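Local coordinates for Two-component insecticidal protein 16 kDa unit (Alcaligenes faecalis, PDB 5V3S), which forms the 16 kDa aegerolysin-family unit of a two-component insecticidal protein that kills corn rootworm, probably by a mechanism like that of Cry34Ab1/Cry35Ab1, at residues A[62-65]-A[66-69]; A[88-92]-A[93-97]. All coordinates share one frame; numbering follows the deposited sequence.

The two contacts follow one another along the chain, the turn of residues 62-69 closing before the hairpin of residues 88-97 opens, and their centres lie about 14 Å apart. Contact 1 carries the chain from strand 62-63, an outermost strand of the five-stranded antiparallel sheet, to strand 68-74 of the six-stranded mixed sheet. Contact 2 turns strand 83-91 back into strand 94-103 within the five-stranded sheet, where strand 31-38 separates strand 83-91 from 62-63. Ile63 CD1 and Leu89 CD1 meet at 4.1 Å, so the two contacts share apolar packing. One turn thus links the two sheets of the aegerolysin fold, while the other extends a single sheet.

Contact 1: residues A[62-65]-A[66-69]; sequences IIKD and EDSY
Asp67 N donates to Lys64 O over 2.9 Å, the backbone bond that closes a type II beta turn with Asp65 and Glu66 at its corners. Glu66 takes the positive phi (66°) that such a turn requires at its third position.

Two water bridges span the same turn through the carboxylate of Asp67. With CG anti to its own carbonyl carbon (chi1 -73°), that group leans back over the start of the turn, bringing OD2 to 3.5 Å from Lys64 CB. One water accepts from Lys64 N and donates to Asp67 OD2 at 2.7 Å; another donates both to Asp65 O and to Asp67 OD1, so each carboxylate oxygen is tied to the backbone across the turn. Lys64 NZ is 5.4 Å from Asp67 OD2, too far for a salt bridge.

Like charges come near each other at the corner, where Asp65 OD1 and Glu66 OE2 are 4.3 Å apart and the carboxylate planes stand 81° to each other. A water within hydrogen-bonding distance of both oxygens bridges them, and Asp65 OD1 also accepts from Asn28 N, which probably eases the repulsion.

Apolar contact is confined to the open end. Ile63 CG1 reaches Tyr69 CB at 3.8 Å, the side chains crossing at about a right angle, while Ile63 CG2 rests against Asp67 O. Ile63 also packs on Ile24 and Val26 of strand 19-27. The segment is a water-bridged type II turn passing the chain between the two sheets of the aegerolysin fold.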
ATOM      1  N   ILE A  62      12.723   3.298   3.463  1.00 11.57           N
ATOM      2  CA  ILE A  62      12.513   3.418   4.889  1.00 12.02           C
ATOM      3  C   ILE A  62      11.509   4.538   5.134  1.00 11.09           C
ATOM      4  O   ILE A  62      11.740   5.573   4.629  1.00 11.69           O
ATOM      5  CB  ILE A  62      13.878   3.727   5.593  1.00 13.64           C
ATOM      6  CG1 ILE A  62      14.873   2.561   5.369  1.00 15.82           C
ATOM      7  CG2 ILE A  62      13.659   4.017   7.123  1.00 15.99           C
ATOM      8  CD1 ILE A  62      14.472   1.267   5.972  1.00 18.33           C
ATOM      9  N   ILE A  63      10.462   4.276   5.962  1.00 11.16           N
ATOM     10  CA  ILE A  63       9.554   5.260   6.484  1.00 10.86           C
ATOM     11  C   ILE A  63       9.997   5.615   7.877  1.00 11.60           C
ATOM     12  O   ILE A  63       9.900   4.841   8.790  1.00 11.78           O
ATOM     13  CB  ILE A  63       8.108   4.785   6.527  1.00 10.80           C
ATOM     14  CG1 ILE A  63       7.723   4.142   5.175  1.00  9.65           C
ATOM     15  CG2 ILE A  63       7.144   5.957   6.792  1.00 11.76           C
ATOM     16  CD1 ILE A  63       6.433   3.495   5.157  1.00 10.28           C
ATOM     17  N   LYS A  64      10.438   6.845   8.029  1.00 11.74           N
ATOM     18  CA  LYS A  64      10.872   7.317   9.367  1.00 12.75           C
ATOM     19  C   LYS A  64       9.758   7.644  10.335  1.00 11.36           C
ATOM     20  O   LYS A  64       8.684   8.064   9.971  1.00 10.99           O
ATOM     21  CB  LYS A  64      11.757   8.514   9.184  1.00 14.60           C
ATOM     22  CG  LYS A  64      13.061   8.060   8.571  1.00 17.44           C
ATOM     23  CD  LYS A  64      13.909   9.237   8.140  1.00 22.08           C
ATOM     24  CE  LYS A  64      14.719   9.678   9.318  1.00 26.14           C
ATOM     25  NZ  LYS A  64      15.266  11.072   9.081  1.00 32.97           N
ATOM     26  N   ASP A  65      10.068   7.551  11.618  1.00 11.27           N
ATOM     27  CA  ASP A  65       9.163   7.916  12.646  1.00 11.79           C
ATOM     28  C   ASP A  65       8.496   9.242  12.401  1.00 11.84           C
ATOM     29  O   ASP A  65       9.196  10.226  12.235  1.00 12.18           O
ATOM     30  CB  ASP A  65       9.960   7.968  13.990  1.00 10.69           C
ATOM     31  CG  ASP A  65       9.120   7.838  15.193  1.00 12.53           C
ATOM     32  OD1 ASP A  65       7.905   8.062  15.260  1.00 13.07           O
ATOM     33  OD2 ASP A  65       9.724   7.499  16.243  1.00 13.03           O
ATOM     34  N   GLU A  66       7.150   9.254  12.507  1.00 13.19           N
ATOM     35  CA  GLU A  66       6.253  10.423  12.313  1.00 13.70           C
ATOM     36  C   GLU A  66       6.233  10.953  10.888  1.00 14.32           C
ATOM     37  O   GLU A  66       5.851  12.090  10.703  1.00 14.62           O
ATOM     38  CB  GLU A  66       6.482  11.563  13.312  1.00 14.45           C
ATOM     39  CG  GLU A  66       6.383  11.117  14.795  1.00 13.58           C
ATOM     40  CD  GLU A  66       6.799  12.221  15.777  1.00 16.59           C
ATOM     41  OE1 GLU A  66       7.183  13.351  15.411  1.00 16.44           O
ATOM     42  OE2 GLU A  66       6.755  11.902  16.944  1.00 19.63           O
ATOM     43  N   ASP A  67       6.695  10.134   9.918  1.00 13.22           N
ATOM     44  CA  ASP A  67       6.568  10.412   8.502  1.00 13.35           C
ATOM     45  C   ASP A  67       5.657   9.421   7.803  1.00 11.34           C
ATOM     46  O   ASP A  67       5.299   8.398   8.312  1.00  8.83           O
ATOM     47  CB  ASP A  67       7.918  10.274   7.804  1.00 16.88           C
ATOM     48  CG  ASP A  67       8.895  11.408   8.100  1.00 22.59           C
ATOM     49  OD1 ASP A  67       8.528  12.474   8.690  1.00 26.06           O
ATOM     50  OD2 ASP A  67      10.086  11.248   7.705  1.00 29.37           O
ATOM     51  N   SER A  68       5.273   9.776   6.582  1.00 13.99           N
ATOM     52  CA  SER A  68       4.549   8.791   5.782  1.00 14.59           C
ATOM     53  C   SER A  68       5.273   8.568   4.432  1.00 12.63           C
ATOM     54  O   SER A  68       6.168   9.311   4.009  1.00 12.04           O
ATOM     55  CB  SER A  68       3.137   9.246   5.507  1.00 16.09           C
ATOM     56  OG  SER A  68       3.095  10.451   4.702  1.00 16.53           O
ATOM     57  N   TYR A  69       4.791   7.573   3.731  1.00 11.72           N
ATOM     58  CA  TYR A  69       5.266   7.322   2.327  1.00 11.57           C
ATOM     59  C   TYR A  69       4.054   6.784   1.570  1.00 11.05           C
ATOM     60  O   TYR A  69       3.238   6.103   2.188  1.00 10.92           O
ATOM     61  CB  TYR A  69       6.307   6.250   2.383  1.00 12.71           C
ATOM     62  CG  TYR A  69       6.753   5.729   1.047  1.00 13.49           C
ATOM     63  CD1 TYR A  69       7.565   6.502   0.181  1.00 16.62           C
ATOM     64  CD2 TYR A  69       6.438   4.410   0.654  1.00 14.14           C
ATOM     65  CE1 TYR A  69       8.057   5.954  -1.050  1.00 15.38           C
ATOM     66  CE2 TYR A  69       6.960   3.872  -0.551  1.00 14.46           C
ATOM     67  CZ  TYR A  69       7.709   4.652  -1.402  1.00 16.26           C
ATOM     68  OH  TYR A  69       8.156   4.121  -2.604  1.00 15.01           O
TER
HETATM   69  O   HOH W   1      10.498   9.070   6.108  1.00 15.60           O
HETATM   70  O   HOH W   2       6.940   9.191  17.743  1.00 18.16           O
HETATM   71  O   HOH W   3       9.333  12.837  11.367  1.00 25.60           O

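Contact 2: residues A[88-92]-A[93-97]; sequences SLYDG and DKLVF
Leu95 lays its CD1 methyl over one face of the Tyr90 ring in a CH-pi contact, 3.9 Å from the centroid and displaced toward the rim near CZ. Leu95 has CG anti to the backbone N (chi1 179°), which carries this branch across to the facing strand, where the same methyl also touches Ser88 CB. Tyr90 and Leu95 form a non-hydrogen-bonded antiparallel pair on one side of the hairpin.

Leu89 and Phe97 make a second CH-pi pair on the other side of the sheet. Here the ring turns its face to Leu89 CB, 4.1 Å from the centroid, and Leu89 CD2 touches Phe97 CE2 at 3.7 Å. Phe97 CG lies between its backbone N and carbonyl carbon (chi1 72°), a rotation that brings the ring back over Leu89. Val142 of strand 136-144 touches both side chains.

Between these pairs the register slips by one residue in a classic beta bulge, where Val96 and Phe97 together face Leu89. Leu89 O accepts from Val96 N at 2.9 Å and only weakly from Phe97 N. Val96 CG2 comes to 3.8 Å from Asp91 CB.

The hairpin ends in a type II' turn from Asp91 to Lys94, with Gly92 at the positive phi of its first corner. Across the turn Lys94 N is hydrogen-bonded to Asp91 O, and Asp91 N to Lys94 O. Asp91 itself is buried; its OD2 forms a salt bridge with Lys144 NZ and a hydrogen bond with Tyr121 OH, and OD1 is hydrogen-bonded to Ser29 OG. This network would be expected to stabilise its negative charge, tying the charged, turn-side end of the face that carries Leu89 and Phe97 to neighbouring parts of the fold.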
ATOM      1  N   SER A  88       4.778  -5.516   1.749  1.00  9.19           N
ATOM      2  CA  SER A  88       4.940  -5.879   3.153  1.00  9.36           C
ATOM      3  C   SER A  88       5.702  -4.786   3.886  1.00  8.76           C
ATOM      4  O   SER A  88       6.426  -4.007   3.309  1.00 10.00           O
ATOM      5  CB  SER A  88       5.606  -7.260   3.368  1.00  9.70           C
ATOM      6  OG  SER A  88       4.896  -8.345   2.696  1.00 10.29           O
ATOM      7  N   LEU A  89       5.434  -4.673   5.169  1.00  9.03           N
ATOM      8  CA  LEU A  89       6.197  -3.637   5.927  1.00  9.67           C
ATOM      9  C   LEU A  89       6.830  -4.340   7.076  1.00  8.98           C
ATOM     10  O   LEU A  89       6.199  -5.140   7.757  1.00 10.18           O
ATOM     11  CB  LEU A  89       5.320  -2.603   6.534  1.00 10.00           C
ATOM     12  CG  LEU A  89       5.965  -1.385   7.159  1.00  9.91           C
ATOM     13  CD1 LEU A  89       6.560  -0.462   6.164  1.00 11.64           C
ATOM     14  CD2 LEU A  89       4.963  -0.644   7.991  1.00  9.97           C
ATOM     15  N   TYR A  90       8.052  -3.959   7.342  1.00 10.39           N
ATOM     16  CA  TYR A  90       8.851  -4.565   8.404  1.00 10.44           C
ATOM     17  C   TYR A  90       9.298  -3.476   9.409  1.00 10.53           C
ATOM     18  O   TYR A  90       9.355  -2.276   9.087  1.00  9.96           O
ATOM     19  CB  TYR A  90      10.109  -5.175   7.814  1.00 11.47           C
ATOM     20  CG  TYR A  90       9.838  -6.300   6.902  1.00 13.31           C
ATOM     21  CD1 TYR A  90       9.407  -6.055   5.602  1.00 13.09           C
ATOM     22  CD2 TYR A  90       9.986  -7.590   7.312  1.00 16.41           C
ATOM     23  CE1 TYR A  90       9.066  -7.113   4.747  1.00 14.92           C
ATOM     24  CE2 TYR A  90       9.651  -8.642   6.464  1.00 16.00           C
ATOM     25  CZ  TYR A  90       9.201  -8.371   5.175  1.00 14.59           C
ATOM     26  OH  TYR A  90       8.939  -9.486   4.358  1.00 21.76           O
ATOM     27  N   ASP A  91       9.641  -3.923  10.608  1.00 11.13           N
ATOM     28  CA  ASP A  91      10.279  -3.062  11.654  1.00 11.10           C
ATOM     29  C   ASP A  91      11.560  -3.856  11.974  1.00 11.48           C
ATOM     30  O   ASP A  91      11.479  -4.905  12.639  1.00 10.99           O
ATOM     31  CB  ASP A  91       9.400  -2.964  12.894  1.00 10.98           C
ATOM     32  CG  ASP A  91      10.119  -2.123  14.057  1.00 12.71           C
ATOM     33  OD1 ASP A  91      11.066  -1.463  13.716  1.00 11.39           O
ATOM     34  OD2 ASP A  91       9.646  -2.066  15.197  1.00 13.64           O
ATOM     35  N   GLY A  92      12.684  -3.466  11.369  1.00 14.16           N
ATOM     36  CA  GLY A  92      13.896  -4.285  11.450  1.00 16.26           C
ATOM     37  C   GLY A  92      13.667  -5.605  10.719  1.00 16.83           C
ATOM     38  O   GLY A  92      13.198  -5.634   9.559  1.00 19.95           O
ATOM     39  N   ASP A  93      13.906  -6.700  11.405  1.00 19.55           N
ATOM     40  CA  ASP A  93      13.682  -8.031  10.822  1.00 24.84           C
ATOM     41  C   ASP A  93      12.270  -8.610  11.151  1.00 20.27           C
ATOM     42  O   ASP A  93      11.964  -9.706  10.774  1.00 23.98           O
ATOM     43  CB  ASP A  93      14.738  -9.008  11.322  1.00 29.25           C
ATOM     44  CG  ASP A  93      16.078  -8.764  10.727  1.00 32.82           C
ATOM     45  OD1 ASP A  93      16.210  -8.652   9.440  1.00 30.86           O
ATOM     46  OD2 ASP A  93      17.019  -8.690  11.570  1.00 34.94           O
ATOM     47  N   LYS A  94      11.398  -7.805  11.725  1.00 18.74           N
ATOM     48  CA  LYS A  94      10.091  -8.240  12.185  1.00 18.23           C
ATOM     49  C   LYS A  94       9.057  -7.853  11.096  1.00 15.11           C
ATOM     50  O   LYS A  94       8.934  -6.682  10.721  1.00 13.23           O
ATOM     51  CB  LYS A  94       9.705  -7.577  13.485  1.00 23.56           C
ATOM     52  CG  LYS A  94      10.692  -7.800  14.633  1.00 30.04           C
ATOM     53  CD  LYS A  94      10.035  -8.620  15.734  1.00 34.51           C
ATOM     54  CE  LYS A  94       9.311  -7.754  16.765  1.00 41.05           C
ATOM     55  NZ  LYS A  94       9.180  -8.454  18.102  1.00 44.21           N
ATOM     56  N   LEU A  95       8.313  -8.833  10.610  1.00 14.92           N
ATOM     57  CA  LEU A  95       7.222  -8.527   9.651  1.00 11.82           C
ATOM     58  C   LEU A  95       6.019  -7.954  10.444  1.00 12.74           C
ATOM     59  O   LEU A  95       5.496  -8.631  11.332  1.00 13.42           O
ATOM     60  CB  LEU A  95       6.835  -9.813   8.930  1.00 12.37           C
ATOM     61  CG  LEU A  95       5.672  -9.664   7.904  1.00 13.22           C
ATOM     62  CD1 LEU A  95       5.971  -8.699   6.817  1.00 12.88           C
ATOM     63  CD2 LEU A  95       5.411 -11.062   7.346  1.00 13.96           C
ATOM     64  N   VAL A  96       5.568  -6.727  10.094  1.00 10.60           N
ATOM     65  CA  VAL A  96       4.498  -6.059  10.770  1.00 10.47           C
ATOM     66  C   VAL A  96       3.157  -6.332  10.047  1.00 11.65           C
ATOM     67  O   VAL A  96       2.205  -6.767  10.712  1.00 10.96           O
ATOM     68  CB  VAL A  96       4.823  -4.588  10.869  1.00 11.75           C
ATOM     69  CG1 VAL A  96       3.661  -3.799  11.470  1.00 12.56           C
ATOM     70  CG2 VAL A  96       6.143  -4.472  11.667  1.00 11.66           C
ATOM     71  N   PHE A  97       3.108  -6.131   8.742  1.00  9.79           N
ATOM     72  CA  PHE A  97       1.862  -6.447   7.911  1.00  9.15           C
ATOM     73  C   PHE A  97       2.177  -6.802   6.474  1.00  9.14           C
ATOM     74  O   PHE A  97       3.248  -6.579   5.960  1.00 10.46           O
ATOM     75  CB  PHE A  97       0.758  -5.383   7.940  1.00  9.44           C
ATOM     76  CG  PHE A  97       1.048  -4.081   7.187  1.00  9.76           C
ATOM     77  CD1 PHE A  97       0.988  -3.981   5.829  1.00  9.56           C
ATOM     78  CD2 PHE A  97       1.320  -2.890   7.884  1.00  9.76           C
ATOM     79  CE1 PHE A  97       1.192  -2.768   5.172  1.00 10.29           C
ATOM     80  CE2 PHE A  97       1.528  -1.708   7.246  1.00  9.99           C
ATOM     81  CZ  PHE A  97       1.478  -1.637   5.861  1.00 10.83           C
TER
HETATM   82  O   HOH W   4      14.291  -7.327   7.037  1.00 40.96           O